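Local coordinates for protein beta-d-glucoside glucohydrolase (Hypocrea jecorina, PDB 3ZZ1) that probably hydrolyses terminal, non-reducing beta-D-glucosyl residues with release of beta-D-glucose, as a secreted family 3 beta-glucosidase in cellulose degradation, at residues V29-G34 / S47-I52; N238-T243 / R265-A270; D538-I543 / Y559-D564; G554-Y559 / T646-L651. All coordinates share one frame; numbering follows the deposited sequence.

Interaction 1 (V29-G34 / S47-I52)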
# COMPACT_ATOMS: atom_id res chain seq x y z
N VAL A 29 -19.51 24.01 12.67
CA VAL A 29 -18.21 24.55 12.26
C VAL A 29 -17.08 23.90 13.07
O VAL A 29 -16.01 23.64 12.53
CB VAL A 29 -18.18 26.10 12.35
CG1 VAL A 29 -16.76 26.64 12.24
CG2 VAL A 29 -19.06 26.71 11.26
N GLY A 30 -17.34 23.63 14.34
CA GLY A 30 -16.37 22.95 15.21
C GLY A 30 -16.11 21.51 14.81
O GLY A 30 -15.00 21.00 14.98
N ILE A 31 -17.14 20.85 14.27
CA ILE A 31 -17.04 19.46 13.82
C ILE A 31 -16.19 19.32 12.55
O ILE A 31 -15.45 18.33 12.39
CB ILE A 31 -18.46 18.83 13.63
CG1 ILE A 31 -19.16 18.69 14.99
CG2 ILE A 31 -18.38 17.46 12.93
CD1 ILE A 31 -20.60 18.19 14.92
N VAL A 32 -16.27 20.30 11.66
CA VAL A 32 -15.60 20.24 10.36
C VAL A 32 -14.23 20.94 10.33
O VAL A 32 -13.48 20.78 9.37
CB VAL A 32 -16.49 20.80 9.21
CG1 VAL A 32 -17.88 20.16 9.26
CG2 VAL A 32 -16.59 22.31 9.29
N SER A 33 -13.92 21.70 11.38
CA SER A 33 -12.70 22.50 11.41
C SER A 33 -11.70 21.98 12.44
O SER A 33 -12.01 21.92 13.63
CB SER A 33 -13.03 23.97 11.71
OG SER A 33 -14.10 24.44 10.91
N GLY A 34 -10.52 21.59 11.97
CA GLY A 34 -9.41 21.22 12.84
C GLY A 34 -8.98 22.38 13.73
O GLY A 34 -9.00 23.54 13.32
N SER A 47 -13.39 20.12 17.13
CA SER A 47 -14.00 20.62 18.36
C SER A 47 -15.18 19.76 18.80
O SER A 47 -16.04 19.44 17.98
CB SER A 47 -14.42 22.08 18.20
OG SER A 47 -13.29 22.94 18.12
N PRO A 48 -15.24 19.39 20.10
CA PRO A 48 -16.34 18.53 20.57
C PRO A 48 -17.72 19.19 20.50
O PRO A 48 -17.84 20.42 20.59
CB PRO A 48 -15.95 18.24 22.03
CG PRO A 48 -15.06 19.38 22.43
CD PRO A 48 -14.30 19.73 21.18
N ALA A 49 -18.75 18.37 20.32
CA ALA A 49 -20.14 18.83 20.37
C ALA A 49 -20.89 18.02 21.43
O ALA A 49 -21.40 16.93 21.16
CB ALA A 49 -20.80 18.72 19.00
N SER A 50 -20.93 18.58 22.64
CA SER A 50 -21.48 17.91 23.81
C SER A 50 -22.98 17.63 23.71
O SER A 50 -23.49 16.70 24.35
CB SER A 50 -21.19 18.75 25.06
OG SER A 50 -21.78 20.03 24.93
N LYS A 51 -23.68 18.45 22.92
CA LYS A 51 -25.12 18.31 22.73
C LYS A 51 -25.51 16.93 22.20
O LYS A 51 -26.62 16.47 22.43
CB LYS A 51 -25.65 19.39 21.79
CG LYS A 51 -25.69 20.78 22.39
CD LYS A 51 -26.00 21.82 21.32
CE LYS A 51 -25.50 23.19 21.73
NZ LYS A 51 -25.92 24.23 20.76
N ILE A 52 -24.58 16.29 21.50
CA ILE A 52 -24.79 14.95 20.96
C ILE A 52 -23.72 13.96 21.44
O ILE A 52 -23.54 12.88 20.85
CB ILE A 52 -24.87 14.96 19.41
CG1 ILE A 52 -23.63 15.63 18.80
CG2 ILE A 52 -26.15 15.65 18.95
CD1 ILE A 52 -23.31 15.16 17.40
O HOH W 1 -13.01 23.51 15.49
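Ser-47 meets Gly-30 through its backbone: Ser-47 N donates to Gly-30 O at 2.8 Å with an N-H...O angle of 157°. The same residue rests its side chain on the glycine, with Ser-47 CB 3.7 Å from Gly-30 CA. A beta carbon on Gly-30 would crowd Ser-47 CB, about 3.0 Å away, so the bare backbone is what lets the two chains come this close. Beside this bond a water ties the ends together, donating to Ser-33 O at 2.6 Å and lying 2.7 Å from Ser-47 OG. The hydroxyl can meet it because OG stands beside the backbone N, opposite the carbonyl carbon (chi1 -70°).

One residue further along the helix, the contact turns apolar: Ile-31 reaches its extended CG1 branch out to the loop, CD1 ending 4.1 Å from Ala-49 CB. In fold terms, the last turn of helix 25-32, where Gly-30 O takes its partner from the loop, is met by the connection joining the antiparallel strands 44-45 and 58-60 of the TIM-barrel-type N-terminal domain.

Ser-33, the first residue to leave helical geometry, closes that turn from within. Its OG donates to Val-29 O at 2.6 Å, and its N makes a weak bond to the same oxygen. Further out, Ser-33 OG also bonds Gly-268 N, and Ile-31 packs on Leu-23 and on Ile-292 of helix 282-298. At the far end of the loop, Lys-51 NZ forms a salt bridge with Asp-27 OD2.

Interaction 2 (N238-T243 / R265-A270)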
# COMPACT_ATOMS: atom_id res chain seq x y z
N ASN A 238 -2.53 20.77 5.69
CA ASN A 238 -2.43 22.09 5.04
C ASN A 238 -2.50 22.00 3.51
O ASN A 238 -1.83 22.74 2.80
CB ASN A 238 -1.19 22.88 5.51
CG ASN A 238 -1.29 24.38 5.21
OD1 ASN A 238 -2.28 25.03 5.54
ND2 ASN A 238 -0.25 24.94 4.58
N ALA A 239 -3.31 21.06 3.02
CA ALA A 239 -3.56 20.91 1.58
C ALA A 239 -4.77 21.72 1.09
O ALA A 239 -5.16 21.63 -0.08
CB ALA A 239 -3.72 19.43 1.23
N GLN A 240 -5.37 22.50 1.99
CA GLN A 240 -6.49 23.38 1.66
C GLN A 240 -5.98 24.75 1.20
O GLN A 240 -5.01 25.27 1.77
CB GLN A 240 -7.41 23.54 2.87
CG GLN A 240 -8.75 24.23 2.59
CD GLN A 240 -9.62 24.32 3.83
OE1 GLN A 240 -9.13 24.20 4.95
NE2 GLN A 240 -10.91 24.54 3.64
N HIS A 241 -6.62 25.33 0.19
CA HIS A 241 -6.17 26.62 -0.35
C HIS A 241 -7.21 27.75 -0.28
O HIS A 241 -6.83 28.92 -0.19
CB HIS A 241 -5.63 26.44 -1.78
CG HIS A 241 -4.39 25.60 -1.85
ND1 HIS A 241 -3.13 26.14 -1.84
CD2 HIS A 241 -4.23 24.26 -1.89
CE1 HIS A 241 -2.23 25.17 -1.88
NE2 HIS A 241 -2.88 24.01 -1.92
N THR A 242 -8.49 27.40 -0.31
CA THR A 242 -9.56 28.40 -0.17
C THR A 242 -10.56 28.06 0.93
O THR A 242 -10.72 26.90 1.30
CB THR A 242 -10.39 28.58 -1.47
OG1 THR A 242 -11.01 27.33 -1.79
CG2 THR A 242 -9.52 29.07 -2.63
N THR A 243 -11.25 29.09 1.42
CA THR A 243 -12.37 28.91 2.34
C THR A 243 -13.60 28.39 1.58
O THR A 243 -14.12 27.32 1.89
CB THR A 243 -12.71 30.22 3.07
OG1 THR A 243 -11.59 30.61 3.88
CG2 THR A 243 -13.95 30.06 3.96
N ARG A 265 -5.78 29.62 8.49
CA ARG A 265 -6.99 29.05 9.09
C ARG A 265 -8.18 29.39 8.20
O ARG A 265 -8.87 30.40 8.40
CB ARG A 265 -7.20 29.55 10.52
CG ARG A 265 -8.27 28.75 11.30
CD ARG A 265 -8.54 29.30 12.70
NE ARG A 265 -7.41 29.13 13.62
CZ ARG A 265 -7.17 28.03 14.34
NH1 ARG A 265 -7.97 26.98 14.25
NH2 ARG A 265 -6.11 27.98 15.13
N LEU A 266 -8.42 28.53 7.20
CA LEU A 266 -9.39 28.81 6.14
C LEU A 266 -10.83 28.51 6.52
O LEU A 266 -11.75 29.12 5.99
CB LEU A 266 -9.02 28.07 4.86
CG LEU A 266 -7.76 28.59 4.16
CD1 LEU A 266 -7.22 27.54 3.20
CD2 LEU A 266 -8.01 29.92 3.45
N TRP A 267 -11.01 27.57 7.43
CA TRP A 267 -12.33 27.33 8.00
C TRP A 267 -12.37 27.91 9.42
O TRP A 267 -11.79 28.97 9.66
CB TRP A 267 -12.71 25.85 7.91
CG TRP A 267 -13.19 25.47 6.51
CD1 TRP A 267 -13.24 26.28 5.41
CD2 TRP A 267 -13.65 24.18 6.08
NE1 TRP A 267 -13.72 25.59 4.33
CE2 TRP A 267 -13.98 24.30 4.71
CE3 TRP A 267 -13.83 22.95 6.72
CZ2 TRP A 267 -14.46 23.22 3.97
CZ3 TRP A 267 -14.32 21.88 5.98
CH2 TRP A 267 -14.63 22.02 4.62
N GLY A 268 -13.04 27.25 10.35
CA GLY A 268 -13.25 27.83 11.68
C GLY A 268 -14.02 29.14 11.54
O GLY A 268 -15.06 29.17 10.89
N PRO A 269 -13.50 30.23 12.13
CA PRO A 269 -14.19 31.52 12.05
C PRO A 269 -14.43 31.98 10.61
O PRO A 269 -15.47 32.57 10.33
CB PRO A 269 -13.24 32.49 12.78
CG PRO A 269 -12.42 31.61 13.68
CD PRO A 269 -12.23 30.34 12.89
N ALA A 270 -13.49 31.70 9.71
CA ALA A 270 -13.63 32.05 8.30
C ALA A 270 -14.78 31.29 7.63
O ALA A 270 -15.47 31.85 6.77
CB ALA A 270 -12.33 31.85 7.55
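Two hydrogen bonds join Thr-243 to its neighbours, one through its side chain and one through its carbonyl. Thr-243 OG1 donates to Leu-266 O at 2.6 Å, on a lone pair in the carbonyl plane. In the reverse direction, Trp-267 NE1 donates to Thr-243 O at 3.0 Å; the bond is fairly straight (160°), and the acceptor lies in the indole plane, so the ring is held by its edge.

A polar group also lies over the indole. Gln-240 brings its NE2 3.1 Å above one face, offset toward the rim, with the amide plane almost perpendicular to the ring (83°). Its extended chain, CG anti to the backbone N, carries the amide that far, and Ser-254 OG on OE1 and Ser-246 OG on NE2 hold it there.

Apolar packing centres on Leu-266. It and Gln-240 lie flank to flank, pointing opposite ways: Leu-266 CD1 touches Gln-240 CG at 3.7 Å and lies against the backbone of His-241.

The contact thus fastens the loop between strand 232-235 of the TIM-barrel-type domain and helix 244-249 to the entry of helix 269-276, with Trp-267 also resting on Ser-246 and Ala-247 of helix 244-249.

Interaction 3 (D538-I543 / Y559-D564)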
# COMPACT_ATOMS: atom_id res chain seq x y z
N ASP A 538 14.06 1.38 -19.15
CA ASP A 538 12.94 0.52 -19.51
C ASP A 538 11.61 0.99 -18.89
O ASP A 538 10.54 0.68 -19.41
CB ASP A 538 13.21 -0.94 -19.14
CG ASP A 538 14.34 -1.56 -19.96
OD1 ASP A 538 14.63 -1.07 -21.07
OD2 ASP A 538 14.93 -2.56 -19.50
N TYR A 539 11.70 1.75 -17.80
CA TYR A 539 10.52 2.38 -17.21
C TYR A 539 10.07 3.56 -18.06
O TYR A 539 10.90 4.31 -18.57
CB TYR A 539 10.80 2.81 -15.77
CG TYR A 539 11.18 1.66 -14.86
CD1 TYR A 539 10.21 0.76 -14.40
CD2 TYR A 539 12.50 1.46 -14.48
CE1 TYR A 539 10.56 -0.31 -13.57
CE2 TYR A 539 12.86 0.40 -13.65
CZ TYR A 539 11.89 -0.48 -13.20
OH TYR A 539 12.25 -1.52 -12.38
N ASN A 540 8.76 3.71 -18.21
CA ASN A 540 8.21 4.74 -19.09
C ASN A 540 7.80 6.04 -18.40
O ASN A 540 7.25 6.94 -19.04
CB ASN A 540 7.06 4.17 -19.96
CG ASN A 540 5.83 3.79 -19.14
OD1 ASN A 540 5.91 3.53 -17.94
ND2 ASN A 540 4.68 3.75 -19.81
N THR A 541 8.06 6.14 -17.10
CA THR A 541 7.81 7.38 -16.35
C THR A 541 9.02 7.80 -15.53
O THR A 541 9.86 6.98 -15.18
CB THR A 541 6.58 7.28 -15.41
OG1 THR A 541 6.73 6.15 -14.53
CG2 THR A 541 5.29 7.13 -16.19
N ARG A 542 9.10 9.10 -15.24
CA ARG A 542 10.17 9.67 -14.42
C ARG A 542 9.57 10.65 -13.43
O ARG A 542 8.45 11.13 -13.63
CB ARG A 542 11.18 10.42 -15.29
CG ARG A 542 11.77 9.65 -16.47
CD ARG A 542 12.85 8.68 -16.04
NE ARG A 542 13.55 8.12 -17.20
CZ ARG A 542 13.16 7.03 -17.86
NH1 ARG A 542 12.07 6.36 -17.49
NH2 ARG A 542 13.86 6.60 -18.90
N ILE A 543 10.31 10.95 -12.37
CA ILE A 543 9.96 12.06 -11.48
C ILE A 543 10.02 13.37 -12.29
O ILE A 543 11.07 13.73 -12.82
CB ILE A 543 10.91 12.14 -10.24
CG1 ILE A 543 10.87 10.84 -9.41
CG2 ILE A 543 10.61 13.36 -9.38
CD1 ILE A 543 9.50 10.42 -8.88
N TYR A 559 4.16 -3.16 -15.41
CA TYR A 559 4.14 -4.37 -16.25
C TYR A 559 3.32 -4.23 -17.53
O TYR A 559 3.59 -4.91 -18.52
CB TYR A 559 3.72 -5.61 -15.44
CG TYR A 559 2.25 -5.69 -15.08
CD1 TYR A 559 1.34 -6.32 -15.93
CD2 TYR A 559 1.77 -5.18 -13.87
CE1 TYR A 559 -0.01 -6.42 -15.60
CE2 TYR A 559 0.42 -5.27 -13.53
CZ TYR A 559 -0.46 -5.89 -14.41
OH TYR A 559 -1.80 -6.00 -14.10
N LYS A 560 2.34 -3.33 -17.51
CA LYS A 560 1.50 -3.06 -18.68
C LYS A 560 2.32 -2.37 -19.77
O LYS A 560 2.12 -2.63 -20.96
CB LYS A 560 0.28 -2.22 -18.28
CG LYS A 560 -0.60 -2.90 -17.24
CD LYS A 560 -1.44 -1.91 -16.45
CE LYS A 560 -2.35 -2.63 -15.48
NZ LYS A 560 -3.08 -1.67 -14.61
N HIS A 561 3.25 -1.51 -19.37
CA HIS A 561 4.18 -0.88 -20.31
C HIS A 561 5.18 -1.90 -20.86
O HIS A 561 5.48 -1.91 -22.06
CB HIS A 561 4.92 0.30 -19.67
CG HIS A 561 6.19 0.66 -20.36
ND1 HIS A 561 6.23 1.15 -21.66
CD2 HIS A 561 7.48 0.59 -19.96
CE1 HIS A 561 7.48 1.37 -22.01
NE2 HIS A 561 8.26 1.04 -21.00
N PHE A 562 5.70 -2.76 -19.98
CA PHE A 562 6.67 -3.78 -20.37
C PHE A 562 6.08 -4.80 -21.35
O PHE A 562 6.76 -5.23 -22.27
CB PHE A 562 7.25 -4.47 -19.14
CG PHE A 562 8.29 -3.65 -18.42
CD1 PHE A 562 7.93 -2.53 -17.68
CD2 PHE A 562 9.64 -3.99 -18.51
CE1 PHE A 562 8.88 -1.77 -17.03
CE2 PHE A 562 10.61 -3.23 -17.87
CZ PHE A 562 10.23 -2.11 -17.12
N ASP A 563 4.82 -5.15 -21.14
CA ASP A 563 4.12 -6.06 -22.05
C ASP A 563 3.81 -5.41 -23.40
O ASP A 563 4.04 -6.01 -24.45
CB ASP A 563 2.83 -6.57 -21.40
CG ASP A 563 3.08 -7.35 -20.11
OD1 ASP A 563 4.23 -7.79 -19.88
OD2 ASP A 563 2.12 -7.50 -19.33
N ASP A 564 3.29 -4.18 -23.35
CA ASP A 564 2.97 -3.41 -24.56
C ASP A 564 4.20 -3.07 -25.41
O ASP A 564 4.16 -3.19 -26.63
CB ASP A 564 2.22 -2.12 -24.20
CG ASP A 564 1.76 -1.36 -25.43
OD1 ASP A 564 0.82 -1.84 -26.10
OD2 ASP A 564 2.32 -0.28 -25.72
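The His-561 ring is met on one face and at one edge. Over the face lies Asn-540: its CB sits above the ring centre at 3.4 Å, a CH-pi contact along the ring normal, and its amide runs on across the ring toward His-561 CB, nearly parallel to the imidazole (10° between planes). Asn-540 CG takes the crowded position between backbone N and carbonyl carbon (chi1 67°), which folds the amide over the histidine; Phe-556 O then holds ND2. At the edge, near the ring plane, His-561 NE2 gives a weak hydrogen bond to Asp-538 O, 2.8 Å long but bent.

Phe-562 brings its edge toward the face of Tyr-539 in an offset edge-to-face pair, the centroids 5.6 Å apart and the planes at 70°. Asp-538 CB packs beside the same phenyl ring, 3.7 Å from Phe-562 CE2. The phenol end of Tyr-539 is fixed by Thr-531 O and Ala-533 N, and its backbone by Arg-542, whose NH1 reaches Tyr-539 O at 2.6 Å with the oxygen in the guanidinium plane.

Helix 559-564 is thereby docked by two successive rings on the 538-543 loop of the C-terminal domain. With an alanine in place of His-561, Asp-538 O would probably lose this donor and the Asn-540 amide the flat surface it lies on. The bond, weak as it is, is consistent with a proton on NE2. The Asp-538 carboxylate is not in contact with it, its OD1 lying 6.7 Å from His-561 NE2, so it could at most favour a positive imidazole mildly from a distance.

Interaction 4 (G554-Y559 / T646-L651)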
# COMPACT_ATOMS: atom_id res chain seq x y z
N GLY A 554 -0.78 7.01 -19.85
CA GLY A 554 -2.17 6.58 -19.66
C GLY A 554 -2.28 5.32 -18.83
O GLY A 554 -1.74 5.25 -17.72
N LEU A 555 -2.96 4.32 -19.37
CA LEU A 555 -3.21 3.06 -18.66
C LEU A 555 -1.99 2.14 -18.56
O LEU A 555 -2.02 1.15 -17.83
CB LEU A 555 -4.35 2.29 -19.33
CG LEU A 555 -5.75 2.91 -19.32
CD1 LEU A 555 -6.68 2.03 -20.13
CD2 LEU A 555 -6.26 3.07 -17.88
N PHE A 556 -0.92 2.47 -19.29
CA PHE A 556 0.23 1.58 -19.43
C PHE A 556 1.36 1.93 -18.47
O PHE A 556 2.35 2.55 -18.85
CB PHE A 556 0.72 1.59 -20.89
CG PHE A 556 -0.29 1.08 -21.88
CD1 PHE A 556 -1.34 1.89 -22.31
CD2 PHE A 556 -0.18 -0.21 -22.40
CE1 PHE A 556 -2.27 1.42 -23.23
CE2 PHE A 556 -1.11 -0.69 -23.32
CZ PHE A 556 -2.16 0.13 -23.74
N ILE A 557 1.19 1.53 -17.21
CA ILE A 557 2.23 1.68 -16.18
C ILE A 557 2.82 0.32 -15.79
O ILE A 557 2.16 -0.72 -15.94
CB ILE A 557 1.72 2.44 -14.91
CG1 ILE A 557 0.68 1.62 -14.14
CG2 ILE A 557 1.19 3.83 -15.31
CD1 ILE A 557 0.38 2.13 -12.72
N ASP A 558 4.06 0.35 -15.31
CA ASP A 558 4.77 -0.85 -14.84
C ASP A 558 4.65 -2.00 -15.85
O ASP A 558 4.97 -1.83 -17.02
CB ASP A 558 4.30 -1.25 -13.43
CG ASP A 558 5.26 -2.23 -12.75
OD1 ASP A 558 6.28 -1.79 -12.17
OD2 ASP A 558 4.96 -3.44 -12.76
N TYR A 559 4.16 -3.16 -15.41
CA TYR A 559 4.14 -4.37 -16.25
C TYR A 559 3.32 -4.23 -17.53
O TYR A 559 3.59 -4.91 -18.52
CB TYR A 559 3.72 -5.61 -15.44
CG TYR A 559 2.25 -5.69 -15.08
CD1 TYR A 559 1.34 -6.32 -15.93
CD2 TYR A 559 1.77 -5.18 -13.87
CE1 TYR A 559 -0.01 -6.42 -15.60
CE2 TYR A 559 0.42 -5.27 -13.53
CZ TYR A 559 -0.46 -5.89 -14.41
OH TYR A 559 -1.80 -6.00 -14.10
N THR A 646 -6.60 -1.27 -24.46
CA THR A 646 -6.42 -1.69 -23.08
C THR A 646 -5.08 -2.43 -22.97
O THR A 646 -4.64 -3.05 -23.94
CB THR A 646 -7.59 -2.60 -22.62
OG1 THR A 646 -8.83 -2.09 -23.13
CG2 THR A 646 -7.69 -2.68 -21.11
N PRO A 647 -4.40 -2.36 -21.80
CA PRO A 647 -3.18 -3.17 -21.68
C PRO A 647 -3.41 -4.65 -22.01
O PRO A 647 -4.47 -5.18 -21.67
CB PRO A 647 -2.79 -3.01 -20.21
CG PRO A 647 -3.25 -1.64 -19.87
CD PRO A 647 -4.50 -1.38 -20.69
N PRO A 648 -2.43 -5.31 -22.66
CA PRO A 648 -2.63 -6.69 -23.13
C PRO A 648 -3.06 -7.64 -22.01
O PRO A 648 -3.91 -8.50 -22.24
CB PRO A 648 -1.26 -7.09 -23.69
CG PRO A 648 -0.30 -6.06 -23.21
CD PRO A 648 -1.08 -4.81 -22.98
N LYS A 649 -2.49 -7.47 -20.82
CA LYS A 649 -2.85 -8.27 -19.65
C LYS A 649 -3.18 -7.38 -18.45
O LYS A 649 -2.52 -6.36 -18.22
CB LYS A 649 -1.70 -9.21 -19.26
CG LYS A 649 -1.59 -10.46 -20.11
CD LYS A 649 -0.40 -11.28 -19.67
CE LYS A 649 0.09 -12.19 -20.80
NZ LYS A 649 1.39 -12.84 -20.45
N GLN A 650 -4.19 -7.80 -17.68
CA GLN A 650 -4.58 -7.11 -16.45
C GLN A 650 -4.86 -8.13 -15.35
O GLN A 650 -5.63 -9.07 -15.55
CB GLN A 650 -5.82 -6.25 -16.68
CG GLN A 650 -5.61 -5.01 -17.53
CD GLN A 650 -6.81 -4.08 -17.50
OE1 GLN A 650 -6.82 -3.09 -16.77
NE2 GLN A 650 -7.83 -4.41 -18.27
N LEU A 651 -4.22 -7.94 -14.19
CA LEU A 651 -4.48 -8.81 -13.03
C LEU A 651 -5.94 -8.65 -12.62
O LEU A 651 -6.41 -7.52 -12.43
CB LEU A 651 -3.56 -8.47 -11.86
CG LEU A 651 -3.64 -9.38 -10.63
CD1 LEU A 651 -2.97 -10.74 -10.87
CD2 LEU A 651 -3.04 -8.70 -9.40
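Pro-647 lies over one face of the Phe-556 ring, its CG above the centre at 4.2 Å from the centroid and 12° off the ring normal, a CH-pi contact. The phenyl rim continues along the chain, with Phe-556 CE2 3.6 Å from Pro-647 CA and 4.1 Å from Pro-648 CD. Leu-555 crosses Pro-647 roughly perpendicularly, its CB 3.9 Å from Pro-647 CD. Leu-555 also touches Arg-179 and Glu-183 of helix 178-194, while Phe-556 rests on Asp-564 as well.

Outward from here Tyr-559 carries the contact to its polar edge. Its ring stands up from the first turn of helix 559-564 (chi1 73°, CG between the backbone N and the carbonyl carbon), passes Lys-649 O, which is 3.6 Å from Tyr-559 CE1, and presents the hydroxyl to the strand. Leu-651 N donates to Tyr-559 OH at 3.1 Å, nearly straight at 165° and close to the ring plane. Asp-133 OD1 bonds the same hydroxyl and Phe-573 stacks on the ring, so the phenol is fixed at both ring and tip. A phenylalanine in its place would probably leave Leu-651 N and Asp-133 OD1 each short of a hydrogen-bond partner.

Strand 650-659 is outermost in its antiparallel sheet. On one side Gln-650 pairs with Ile-637 of strand 629-638, and the tyrosine takes the next N-H. This is a domain interface, joining the C-terminal domain of a family 3 glycoside hydrolase to its fibronectin type III-like domain.

Overall arrangement
From the N terminus, interaction 1 closes a short loop between the end of helix 25-32 and the chain that follows strand 44-45. Interaction 2 comes later in series, closing the excursion around helix 244-249. The two touch where Ser-33 meets Gly-268, so both belong to one patch of the N-terminal domain. About 39 Å on, centre to centre, interaction 3 closes a loop within the C-terminal domain. Interaction 4 crosses it: 554-559 runs up to and into the second segment of interaction 3, sharing Tyr-559, and its partner comes after both. They meet again at Asn-540 and Phe-556, which connects the 538-543 loop to the junction with the fibronectin type III-like domain.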